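Local coordinates for regulatory protein SdiA (Escherichia coli, PDB 4LFU) that binds DNA as a LuxR-type quorum-sensing receptor, raising transcription of the ftsQAZ cell-division genes and activating ydiV in response to AI-1 autoinducers, at residues Gln18-Glu21 with Glu25-His28; Leu125-Leu130 with Ala164-Asn169; Arg189-Gly194 with Phe213-Met218; Thr196-Ala201 with Ile206-Val211. One frame throughout, in Å; residues are numbered along the deposited sequence.

Contact 1 of 4, residues Gln18-Glu21 with Glu25-His28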
loop_
_atom_site.group_PDB
_atom_site.type_symbol
_atom_site.label_atom_id
_atom_site.label_comp_id
_atom_site.label_asym_id
_atom_site.label_seq_id
_atom_site.Cartn_x
_atom_site.Cartn_y
_atom_site.Cartn_z
ATOM N N GLN A 18 11.206 14.277 9.966
ATOM C CA GLN A 18 10.201 15.349 9.936
ATOM C C GLN A 18 10.826 16.703 9.565
ATOM O O GLN A 18 10.296 17.431 8.728
ATOM C CB GLN A 18 9.497 15.482 11.296
ATOM C CG GLN A 18 8.194 14.686 11.479
ATOM C CD GLN A 18 7.716 14.657 12.955
ATOM O OE1 GLN A 18 7.232 13.629 13.444
ATOM N NE2 GLN A 18 7.874 15.788 13.664
ATOM N N ARG A 19 11.963 17.019 10.173
ATOM C CA ARG A 19 12.560 18.343 10.037
ATOM C C ARG A 19 13.432 18.551 8.776
ATOM O O ARG A 19 13.857 19.669 8.495
ATOM C CB ARG A 19 13.297 18.723 11.341
ATOM C CG ARG A 19 14.827 18.828 11.263
ATOM C CD ARG A 19 15.530 17.539 11.672
ATOM N NE ARG A 19 16.837 17.266 11.031
ATOM C CZ ARG A 19 17.347 17.863 9.942
ATOM N NH1 ARG A 19 16.686 18.826 9.295
ATOM N NH2 ARG A 19 18.544 17.487 9.486
ATOM N N MET A 20 13.684 17.492 8.006
ATOM C CA MET A 20 14.527 17.595 6.812
ATOM C C MET A 20 13.913 18.468 5.729
ATOM O O MET A 20 12.701 18.432 5.515
ATOM C CB MET A 20 14.886 16.210 6.281
ATOM C CG MET A 20 16.014 15.594 7.089
ATOM S SD MET A 20 16.202 13.830 6.910
ATOM C CE MET A 20 16.991 13.430 8.472
ATOM N N GLU A 21 14.761 19.247 5.058
ATOM C CA GLU A 21 14.323 20.243 4.082
ATOM C C GLU A 21 14.793 19.947 2.660
ATOM O O GLU A 21 14.314 20.570 1.704
ATOM C CB GLU A 21 14.819 21.639 4.479
ATOM C CG GLU A 21 14.032 22.323 5.592
ATOM C CD GLU A 21 14.545 23.750 5.887
ATOM O OE1 GLU A 21 14.722 24.543 4.915
ATOM O OE2 GLU A 21 14.765 24.079 7.091
ATOM N N GLU A 25 19.742 15.722 2.680
ATOM C CA GLU A 25 19.642 15.503 4.129
ATOM C C GLU A 25 19.062 14.135 4.436
ATOM O O GLU A 25 19.436 13.505 5.429
ATOM C CB GLU A 25 18.741 16.548 4.791
ATOM C CG GLU A 25 19.309 17.950 4.991
ATOM C CD GLU A 25 18.247 18.883 5.602
ATOM O OE1 GLU A 25 17.949 18.759 6.816
ATOM O OE2 GLU A 25 17.682 19.711 4.864
ATOM N N VAL A 26 18.114 13.700 3.603
ATOM C CA VAL A 26 17.513 12.362 3.712
ATOM C C VAL A 26 18.568 11.289 3.390
ATOM O O VAL A 26 18.775 10.353 4.179
ATOM C CB VAL A 26 16.260 12.206 2.767
ATOM C CG1 VAL A 26 15.707 10.828 2.842
ATOM C CG2 VAL A 26 15.169 13.220 3.103
ATOM N N TYR A 27 19.247 11.448 2.248
ATOM C CA TYR A 27 20.282 10.498 1.823
ATOM C C TYR A 27 21.460 10.433 2.778
ATOM O O TYR A 27 21.929 9.348 3.109
ATOM C CB TYR A 27 20.747 10.767 0.400
ATOM C CG TYR A 27 19.640 10.658 -0.605
ATOM C CD1 TYR A 27 18.797 9.549 -0.629
ATOM C CD2 TYR A 27 19.441 11.648 -1.542
ATOM C CE1 TYR A 27 17.763 9.447 -1.572
ATOM C CE2 TYR A 27 18.422 11.562 -2.475
ATOM C CZ TYR A 27 17.587 10.462 -2.484
ATOM O OH TYR A 27 16.574 10.382 -3.428
ATOM N N HIS A 28 21.892 11.588 3.265
ATOM C CA HIS A 28 22.995 11.640 4.218
ATOM C C HIS A 28 22.674 10.909 5.522
ATOM O O HIS A 28 23.529 10.207 6.067
ATOM C CB HIS A 28 23.426 13.093 4.488
ATOM C CG HIS A 28 24.562 13.196 5.457
ATOM N ND1 HIS A 28 24.381 13.548 6.781
ATOM C CD2 HIS A 28 25.887 12.948 5.308
ATOM C CE1 HIS A 28 25.550 13.524 7.401
ATOM N NE2 HIS A 28 26.479 13.163 6.529
#
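At the turn that joins helix 6-19 to helix 23-36, the carboxylate of Glu25 reaches back and ties down the residues that lead out of the first helix. OE1 receives the Arg19 guanidinium in a salt bridge: NH1 of Arg19 lies 2.8 Å from OE1 of Glu25, nearly along the C-O axis, while NH2 adds a weak bond of 131° to the same oxygen. The two planar groups are only 26° apart. OE2 of Glu25 accepts the backbone N of Glu21 at 3.0 Å, the donor standing above the carboxylate plane, and Thr22 OG1 bonds to this oxygen as well. Arg19 gets there because its chain bends at chi2 (-94°), which brings the guanidinium face over CG of Met20. Beside the salt bridge the Met20 and Glu25 side chains run antiparallel, with CG of Met20 3.7 Å from CB of Glu25. SD of Met20 lies 4.0 Å from CG2 of Val26, which in turn packs on helix 147-167. Met20 is buried while Arg19 is exposed. The arrangement is a short connection between two consecutive helices of the autoinducer-binding part, closed by a side chain of the second.

Contact 2 of 4, residues Leu125-Leu130 with Ala164-Asn169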
loop_
_atom_site.group_PDB
_atom_site.type_symbol
_atom_site.label_atom_id
_atom_site.label_comp_id
_atom_site.label_asym_id
_atom_site.label_seq_id
_atom_site.Cartn_x
_atom_site.Cartn_y
_atom_site.Cartn_z
ATOM N N LEU A 125 4.272 2.392 -0.968
ATOM C CA LEU A 125 3.867 3.773 -0.640
ATOM C C LEU A 125 2.380 4.089 -0.946
ATOM O O LEU A 125 1.723 3.340 -1.689
ATOM C CB LEU A 125 4.820 4.764 -1.320
ATOM C CG LEU A 125 6.286 4.502 -0.961
ATOM C CD1 LEU A 125 7.209 5.152 -1.977
ATOM C CD2 LEU A 125 6.600 4.954 0.459
ATOM N N PRO A 126 1.852 5.213 -0.397
ATOM C CA PRO A 126 0.425 5.567 -0.660
ATOM C C PRO A 126 0.107 5.693 -2.156
ATOM O O PRO A 126 -1.040 5.507 -2.553
ATOM C CB PRO A 126 0.240 6.920 0.056
ATOM C CG PRO A 126 1.385 6.960 1.106
ATOM C CD PRO A 126 2.527 6.213 0.465
ATOM N N ASN A 127 1.122 5.974 -2.973
ATOM C CA ASN A 127 0.944 6.099 -4.422
ATOM C C ASN A 127 1.163 4.777 -5.181
ATOM O O ASN A 127 1.099 4.730 -6.427
ATOM C CB ASN A 127 1.828 7.220 -4.977
ATOM C CG ASN A 127 3.334 6.938 -4.838
ATOM O OD1 ASN A 127 3.754 5.898 -4.325
ATOM N ND2 ASN A 127 4.148 7.879 -5.307
ATOM N N ARG A 128 1.390 3.707 -4.402
ATOM C CA ARG A 128 1.594 2.329 -4.904
ATOM C C ARG A 128 2.993 2.094 -5.503
ATOM O O ARG A 128 3.258 1.052 -6.102
ATOM C CB ARG A 128 0.507 1.933 -5.899
ATOM C CG ARG A 128 -0.831 1.640 -5.289
ATOM C CD ARG A 128 -1.570 2.905 -4.894
ATOM N NE ARG A 128 -3.005 2.659 -4.839
ATOM C CZ ARG A 128 -3.797 3.110 -3.882
ATOM N NH1 ARG A 128 -3.297 3.888 -2.928
ATOM N NH2 ARG A 128 -5.088 2.816 -3.907
ATOM N N ALA A 129 3.888 3.062 -5.345
ATOM C CA ALA A 129 5.289 2.827 -5.683
ATOM C C ALA A 129 5.820 1.847 -4.660
ATOM O O ALA A 129 5.339 1.804 -3.527
ATOM C CB ALA A 129 6.083 4.125 -5.650
ATOM N N LEU A 130 6.806 1.049 -5.048
ATOM C CA LEU A 130 7.417 0.126 -4.099
ATOM C C LEU A 130 8.814 0.619 -3.810
ATOM O O LEU A 130 9.640 0.755 -4.728
ATOM C CB LEU A 130 7.450 -1.309 -4.663
ATOM C CG LEU A 130 6.147 -2.077 -4.928
ATOM C CD1 LEU A 130 6.508 -3.425 -5.510
ATOM C CD2 LEU A 130 5.343 -2.293 -3.645
ATOM N N ALA A 164 9.479 11.469 3.791
ATOM C CA ALA A 164 10.173 12.748 3.621
ATOM C C ALA A 164 10.337 13.102 2.151
ATOM O O ALA A 164 9.990 14.202 1.730
ATOM C CB ALA A 164 11.527 12.736 4.320
ATOM N N LEU A 165 10.859 12.179 1.352
ATOM C CA LEU A 165 11.048 12.456 -0.082
ATOM C C LEU A 165 9.743 12.704 -0.846
ATOM O O LEU A 165 9.742 13.410 -1.840
ATOM C CB LEU A 165 11.881 11.348 -0.759
ATOM C CG LEU A 165 13.347 11.223 -0.311
ATOM C CD1 LEU A 165 13.872 9.813 -0.548
ATOM C CD2 LEU A 165 14.221 12.244 -1.003
ATOM N N MET A 166 8.646 12.093 -0.396
ATOM C CA MET A 166 7.323 12.368 -0.956
ATOM C C MET A 166 6.869 13.781 -0.609
ATOM O O MET A 166 6.394 14.501 -1.484
ATOM C CB MET A 166 6.284 11.342 -0.498
ATOM C CG MET A 166 6.180 10.129 -1.431
ATOM S SD MET A 166 4.850 8.997 -0.987
ATOM C CE MET A 166 3.491 9.638 -1.962
ATOM N N ARG A 167 7.042 14.165 0.659
ATOM C CA ARG A 167 6.773 15.528 1.137
ATOM C C ARG A 167 7.572 16.582 0.369
ATOM O O ARG A 167 7.043 17.632 0.054
ATOM C CB ARG A 167 7.062 15.641 2.644
ATOM C CG ARG A 167 7.203 17.077 3.145
ATOM C CD ARG A 167 7.207 17.156 4.677
ATOM N NE ARG A 167 8.385 16.528 5.282
ATOM C CZ ARG A 167 9.613 17.048 5.261
ATOM N NH1 ARG A 167 9.838 18.205 4.656
ATOM N NH2 ARG A 167 10.617 16.402 5.840
ATOM N N LEU A 168 8.831 16.266 0.058
ATOM C CA LEU A 168 9.743 17.140 -0.684
ATOM C C LEU A 168 9.556 17.022 -2.188
ATOM O O LEU A 168 10.397 17.488 -2.959
ATOM C CB LEU A 168 11.203 16.837 -0.312
ATOM C CG LEU A 168 11.592 16.995 1.169
ATOM C CD1 LEU A 168 12.988 16.485 1.482
ATOM C CD2 LEU A 168 11.486 18.444 1.593
ATOM N N ASN A 169 8.451 16.400 -2.606
ATOM C CA ASN A 169 8.105 16.242 -4.027
ATOM C C ASN A 169 9.233 15.696 -4.931
ATOM O O ASN A 169 9.324 16.045 -6.120
ATOM C CB ASN A 169 7.531 17.550 -4.588
ATOM C CG ASN A 169 6.616 17.318 -5.783
ATOM O OD1 ASN A 169 5.633 16.570 -5.694
ATOM N ND2 ASN A 169 6.937 17.957 -6.915
#
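Met166 carries the whole contact from the helix side, and its thioether meets three consecutive residues of the turn 125-130. SD of Met166 lies 3.9 Å from CD of Pro126, the two side chains pointing opposite ways as they pass, and 4.2 Å from CB of Leu125. The terminal methyl takes the third partner: CE of Met166 is 3.8 Å from ND2 of Asn127, in van der Waals contact with the amide. The bend at chi3 (91°) turns this methyl out of the line of the chain and toward Asn127.

The next shell fixes the turn. Leu125 to Arg128 form a type I beta turn, closed by Arg128 N to Leu125 O at 2.8 Å. Asn127 adds an Asx turn: its OD1 accepts Ala129 N at 3.0 Å, with the donor 46° out of the carbonyl plane, while its ND2 is bonded to Val173 O. Arg128 NH1 returns to Pro126 O at 2.8 Å, the oxygen lying in the guanidinium plane. On the other side the helix ends soon after Met166 in a Schellman motif, where Asn169 N bonds to Met166 O.

The turn links strands 117-124 and 130-137 of the antiparallel sheet, so Met166 joins the end of this hairpin to the last turn of helix 147-167. Val173, in the chain leaving that helix, touches Met166 too, and Leu165 faces helix 23-36 and strand 41-47.

Contact 3 of 4, residues Arg189-Gly194 with Phe213-Met218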
loop_
_atom_site.group_PDB
_atom_site.type_symbol
_atom_site.label_atom_id
_atom_site.label_comp_id
_atom_site.label_asym_id
_atom_site.label_seq_id
_atom_site.Cartn_x
_atom_site.Cartn_y
_atom_site.Cartn_z
ATOM N N ARG A 189 -14.339 7.786 -12.309
ATOM C CA ARG A 189 -14.881 6.648 -11.548
ATOM C C ARG A 189 -15.930 5.817 -12.264
ATOM O O ARG A 189 -15.910 4.583 -12.175
ATOM C CB ARG A 189 -15.412 7.109 -10.189
ATOM C CG ARG A 189 -14.296 7.506 -9.220
ATOM C CD ARG A 189 -14.822 7.603 -7.773
ATOM N NE ARG A 189 -15.798 8.692 -7.627
ATOM C CZ ARG A 189 -15.473 9.970 -7.446
ATOM N NH1 ARG A 189 -14.193 10.347 -7.372
ATOM N NH2 ARG A 189 -16.433 10.869 -7.320
ATOM N N TRP A 190 -16.852 6.477 -12.963
ATOM C CA TRP A 190 -17.874 5.768 -13.741
ATOM C C TRP A 190 -17.258 5.110 -14.971
ATOM O O TRP A 190 -17.726 4.050 -15.414
ATOM C CB TRP A 190 -19.074 6.687 -14.123
ATOM C CG TRP A 190 -19.945 7.006 -12.952
ATOM C CD1 TRP A 190 -19.998 8.190 -12.280
ATOM C CD2 TRP A 190 -20.850 6.116 -12.270
ATOM N NE1 TRP A 190 -20.883 8.104 -11.230
ATOM C CE2 TRP A 190 -21.418 6.844 -11.197
ATOM C CE3 TRP A 190 -21.240 4.776 -12.463
ATOM C CZ2 TRP A 190 -22.358 6.284 -10.319
ATOM C CZ3 TRP A 190 -22.175 4.214 -11.592
ATOM C CH2 TRP A 190 -22.723 4.966 -10.529
ATOM N N THR A 191 -16.220 5.749 -15.513
ATOM C CA THR A 191 -15.440 5.189 -16.629
ATOM C C THR A 191 -14.758 3.851 -16.248
ATOM O O THR A 191 -14.855 2.838 -16.972
ATOM C CB THR A 191 -14.429 6.236 -17.154
ATOM O OG1 THR A 191 -15.168 7.356 -17.643
ATOM C CG2 THR A 191 -13.540 5.667 -18.299
ATOM N N ALA A 192 -14.114 3.862 -15.087
ATOM C CA ALA A 192 -13.422 2.707 -14.546
ATOM C C ALA A 192 -14.369 1.557 -14.201
ATOM O O ALA A 192 -13.928 0.417 -14.080
ATOM C CB ALA A 192 -12.608 3.132 -13.325
ATOM N N GLU A 193 -15.664 1.864 -14.043
ATOM C CA GLU A 193 -16.696 0.869 -13.739
ATOM C C GLU A 193 -17.296 0.268 -14.995
ATOM O O GLU A 193 -18.144 -0.623 -14.912
ATOM C CB GLU A 193 -17.830 1.459 -12.891
ATOM C CG GLU A 193 -17.498 1.667 -11.414
ATOM C CD GLU A 193 -17.148 0.380 -10.672
ATOM O OE1 GLU A 193 -17.461 -0.747 -11.117
ATOM O OE2 GLU A 193 -16.524 0.495 -9.614
ATOM N N GLY A 194 -16.869 0.766 -16.152
ATOM C CA GLY A 194 -17.322 0.244 -17.435
ATOM C C GLY A 194 -18.481 0.991 -18.068
ATOM O O GLY A 194 -19.050 0.514 -19.052
ATOM N N PHE A 213 -16.399 16.407 -22.916
ATOM C CA PHE A 213 -15.646 17.599 -22.578
ATOM C C PHE A 213 -14.660 17.290 -21.457
ATOM O O PHE A 213 -13.474 17.499 -21.612
ATOM C CB PHE A 213 -16.611 18.718 -22.141
ATOM C CG PHE A 213 -15.942 20.041 -21.794
ATOM C CD1 PHE A 213 -14.963 20.607 -22.631
ATOM C CD2 PHE A 213 -16.327 20.742 -20.648
ATOM C CE1 PHE A 213 -14.369 21.835 -22.314
ATOM C CE2 PHE A 213 -15.735 21.983 -20.326
ATOM C CZ PHE A 213 -14.768 22.525 -21.170
ATOM N N HIS A 214 -15.165 16.803 -20.337
ATOM C CA HIS A 214 -14.320 16.435 -19.192
ATOM C C HIS A 214 -13.251 15.366 -19.502
ATOM O O HIS A 214 -12.109 15.507 -19.066
ATOM C CB HIS A 214 -15.185 16.030 -17.987
ATOM C CG HIS A 214 -15.994 17.162 -17.433
ATOM N ND1 HIS A 214 -15.420 18.258 -16.823
ATOM C CD2 HIS A 214 -17.329 17.382 -17.418
ATOM C CE1 HIS A 214 -16.366 19.090 -16.431
ATOM N NE2 HIS A 214 -17.533 18.578 -16.778
ATOM N N GLN A 215 -13.639 14.331 -20.255
ATOM C CA GLN A 215 -12.731 13.273 -20.711
ATOM C C GLN A 215 -11.539 13.855 -21.452
ATOM O O GLN A 215 -10.397 13.526 -21.149
ATOM C CB GLN A 215 -13.430 12.241 -21.622
ATOM C CG GLN A 215 -14.550 11.413 -21.002
ATOM C CD GLN A 215 -14.089 10.382 -19.983
ATOM O OE1 GLN A 215 -12.951 10.406 -19.496
ATOM N NE2 GLN A 215 -15.005 9.484 -19.618
ATOM N N LYS A 216 -11.841 14.718 -22.413
ATOM C CA LYS A 216 -10.870 15.467 -23.202
ATOM C C LYS A 216 -9.901 16.315 -22.410
ATOM O O LYS A 216 -8.715 16.327 -22.727
ATOM C CB LYS A 216 -11.596 16.351 -24.215
ATOM C CG LYS A 216 -11.580 15.799 -25.636
ATOM C CD LYS A 216 -12.016 14.320 -25.698
ATOM C CE LYS A 216 -11.133 13.507 -26.638
ATOM N NZ LYS A 216 -11.482 12.040 -26.576
ATOM N N ASN A 217 -10.403 17.020 -21.394
ATOM C CA ASN A 217 -9.566 17.872 -20.531
ATOM C C ASN A 217 -8.568 17.065 -19.689
ATOM O O ASN A 217 -7.458 17.518 -19.444
ATOM C CB ASN A 217 -10.419 18.759 -19.594
ATOM C CG ASN A 217 -11.295 19.787 -20.353
ATOM O OD1 ASN A 217 -11.043 20.111 -21.518
ATOM N ND2 ASN A 217 -12.314 20.315 -19.670
ATOM N N MET A 218 -8.997 15.895 -19.222
ATOM C CA MET A 218 -8.167 14.977 -18.451
ATOM C C MET A 218 -7.095 14.348 -19.371
ATOM O O MET A 218 -5.953 14.159 -18.963
ATOM C CB MET A 218 -9.037 13.880 -17.832
ATOM C CG MET A 218 -9.804 14.279 -16.570
ATOM S SD MET A 218 -10.719 12.912 -15.798
ATOM C CE MET A 218 -12.046 12.602 -16.963
#
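Thr191 and Gln215 are joined by one polar interaction, a hydrogen bond from Gln215 NE2 to Thr191 OG1 of 2.9 Å. Its N-H...O angle of 156° is fairly straight, and the hydroxyl oxygen lies almost exactly in the amide plane, 4° out of it. The side chains reach for each other from the two helices. That of Gln215 folds at chi2 (-71°), which swings the amide toward helix 182-192. The hydroxyl is held from its own helix as well, by a hydrogen bond with Ile187 O one turn earlier; since a carbonyl can only accept, this buried hydroxyl accepts from Gln215 and donates to Ile187 O.

No apolar side-chain pair joins the segments, and the buried surface sums to just 65 Å². The closest pair of CA atoms, those of Thr191 and Gln215, is 9.5 Å apart.

Among backbone bonds, Gly194 N to Thr191 O at 3.0 Å belongs to the Schellman motif that ends helix 182-192. Gly194 has a positive phi, a conformation suited to glycine.

Helix 208-222, whose first part belongs to the predicted helix-turn-helix and which by family topology is probably the recognition helix, is bridged here to helix 182-192. Lys227 of helix 227-237 touches both bonded residues, Ile200 of helix 197-204 packs on Thr191, and Thr228 of the second subunit also reaches Thr191.

Contact 4 of 4, residues Thr196-Ala201 with Ile206-Val211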
loop_
_atom_site.group_PDB
_atom_site.type_symbol
_atom_site.label_atom_id
_atom_site.label_comp_id
_atom_site.label_asym_id
_atom_site.label_seq_id
_atom_site.Cartn_x
_atom_site.Cartn_y
_atom_site.Cartn_z
ATOM N N THR A 196 -20.356 3.687 -20.383
ATOM C CA THR A 196 -20.194 4.489 -21.601
ATOM C C THR A 196 -20.502 6.002 -21.345
ATOM O O THR A 196 -21.088 6.368 -20.317
ATOM C CB THR A 196 -21.105 3.933 -22.722
ATOM O OG1 THR A 196 -22.477 4.033 -22.311
ATOM C CG2 THR A 196 -20.780 2.468 -23.003
ATOM N N SER A 197 -20.093 6.867 -22.267
ATOM C CA SER A 197 -20.470 8.283 -22.217
ATOM C C SER A 197 -21.974 8.507 -22.037
ATOM O O SER A 197 -22.373 9.381 -21.264
ATOM C CB SER A 197 -20.008 9.024 -23.470
ATOM O OG SER A 197 -18.649 9.380 -23.324
ATOM N N ALA A 198 -22.786 7.710 -22.742
ATOM C CA ALA A 198 -24.257 7.799 -22.686
ATOM C C ALA A 198 -24.825 7.436 -21.319
ATOM O O ALA A 198 -25.733 8.111 -20.813
ATOM C CB ALA A 198 -24.878 6.927 -23.764
ATOM N N GLU A 199 -24.291 6.368 -20.735
ATOM C CA GLU A 199 -24.695 5.911 -19.416
ATOM C C GLU A 199 -24.279 6.888 -18.321
ATOM O O GLU A 199 -25.039 7.140 -17.388
ATOM C CB GLU A 199 -24.121 4.526 -19.126
ATOM C CG GLU A 199 -24.848 3.390 -19.831
ATOM C CD GLU A 199 -24.098 2.046 -19.731
ATOM O OE1 GLU A 199 -22.870 1.995 -19.984
ATOM O OE2 GLU A 199 -24.756 1.026 -19.413
ATOM N N ILE A 200 -23.066 7.425 -18.434
ATOM C CA ILE A 200 -22.597 8.441 -17.500
ATOM C C ILE A 200 -23.466 9.719 -17.580
ATOM O O ILE A 200 -23.760 10.332 -16.561
ATOM C CB ILE A 200 -21.063 8.740 -17.686
ATOM C CG1 ILE A 200 -20.254 7.452 -17.430
ATOM C CG2 ILE A 200 -20.591 9.852 -16.746
ATOM C CD1 ILE A 200 -18.777 7.511 -17.825
ATOM N N ALA A 201 -23.879 10.091 -18.790
ATOM C CA ALA A 201 -24.760 11.245 -19.013
ATOM C C ALA A 201 -26.098 11.080 -18.268
ATOM O O ALA A 201 -26.576 12.019 -17.633
ATOM C CB ALA A 201 -24.988 11.466 -20.509
ATOM N N ILE A 206 -26.441 14.985 -17.194
ATOM C CA ILE A 206 -25.756 15.946 -18.064
ATOM C C ILE A 206 -25.761 15.381 -19.495
ATOM O O ILE A 206 -26.233 14.281 -19.724
ATOM C CB ILE A 206 -24.309 16.239 -17.577
ATOM C CG1 ILE A 206 -23.571 14.917 -17.268
ATOM C CG2 ILE A 206 -24.334 17.184 -16.382
ATOM C CD1 ILE A 206 -22.097 15.051 -16.948
ATOM N N SER A 207 -25.271 16.146 -20.454
ATOM C CA SER A 207 -25.195 15.687 -21.827
ATOM C C SER A 207 -23.898 14.886 -22.091
ATOM O O SER A 207 -22.931 14.972 -21.340
ATOM C CB SER A 207 -25.284 16.890 -22.765
ATOM O OG SER A 207 -24.099 17.658 -22.696
ATOM N N GLU A 208 -23.906 14.098 -23.155
ATOM C CA GLU A 208 -22.719 13.387 -23.601
ATOM C C GLU A 208 -21.576 14.346 -23.946
ATOM O O GLU A 208 -20.405 14.034 -23.718
ATOM C CB GLU A 208 -23.047 12.498 -24.800
ATOM C CG GLU A 208 -23.579 11.140 -24.409
ATOM C CD GLU A 208 -24.067 10.336 -25.598
ATOM O OE1 GLU A 208 -23.211 9.919 -26.412
ATOM O OE2 GLU A 208 -25.306 10.110 -25.705
ATOM N N ASN A 209 -21.933 15.511 -24.487
ATOM C CA ASN A 209 -20.976 16.575 -24.766
ATOM C C ASN A 209 -20.199 17.012 -23.555
ATOM O O ASN A 209 -19.001 17.228 -23.644
ATOM C CB ASN A 209 -21.686 17.787 -25.348
ATOM C CG ASN A 209 -21.802 17.702 -26.827
ATOM O OD1 ASN A 209 -20.824 17.928 -27.550
ATOM N ND2 ASN A 209 -22.986 17.358 -27.307
ATOM N N THR A 210 -20.903 17.158 -22.436
ATOM C CA THR A 210 -20.298 17.515 -21.156
ATOM C C THR A 210 -19.345 16.423 -20.667
ATOM O O THR A 210 -18.212 16.730 -20.264
ATOM C CB THR A 210 -21.381 17.785 -20.087
ATOM O OG1 THR A 210 -22.253 18.827 -20.552
ATOM C CG2 THR A 210 -20.760 18.194 -18.744
ATOM N N VAL A 211 -19.814 15.165 -20.703
ATOM C CA VAL A 211 -19.014 14.018 -20.311
ATOM C C VAL A 211 -17.718 14.025 -21.122
ATOM O O VAL A 211 -16.641 14.005 -20.547
ATOM C CB VAL A 211 -19.774 12.641 -20.472
ATOM C CG1 VAL A 211 -18.815 11.479 -20.250
ATOM C CG2 VAL A 211 -20.960 12.530 -19.492
#
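The carbonyl oxygen of Ala201 accepts the backbone N of Ile206 at 3.0 Å, the donor lying in the carbonyl plane on a lone pair. This bond spans the turn between helix 197-204 and helix 208-222. Val211 brings its two methyls to different partners. Its first torsion, with CG1 anti to the backbone N (171°), sends CG1 to OG of Ser197 at 3.7 Å and CG2 to CG2 of Ile200 at 3.9 Å, where the side chains cross at about a right angle. CG2 of Val211 also rests 4.3 Å from CB of Ala201, and CB of Ala201 is 3.9 Å from N of Glu208. The extended chain of Glu208 lies over the first helix, CG 3.8 Å from Ser197 O and OE2 3.8 Å from CB of Ala198. Ser197 OG bonds to Asn212 OD1, another link between the helices. At the start of the first helix Thr196 and Glu199 make a capping box: Thr196 N donates to Glu199 OE1 at 177°, and the return bond from Glu199 N is weak. This chemistry is consistent with a backbone bond and methyl contacts setting the two helices of the predicted DNA-binding helix-turn-helix.

How the contacts relate
Contacts 1 and 2 belong to the autoinducer-binding part, contacts 3 and 4 to the LuxR-type helix-turn-helix domain; the centres of contacts 1 and 4 are 47 Å apart. Within each pair the contacts touch: Arg167 NH2 probably bonds to Met20 O at 2.9 Å, and Trp190 CB packs on Ile200 CG1 at 3.6 Å. Contacts 3 and 4 share helix 208-222. Both touching residues of contact 3 are buried, yet it rests on a single neutral hydrogen bond; the partly buried others differ, contact 1 placing a salt bridge beside a thioether, contact 2 relying on van der Waals contacts of one methionine, contact 4 combining methyls with a backbone bond. Contacts 2 and 3 also reach the second subunit.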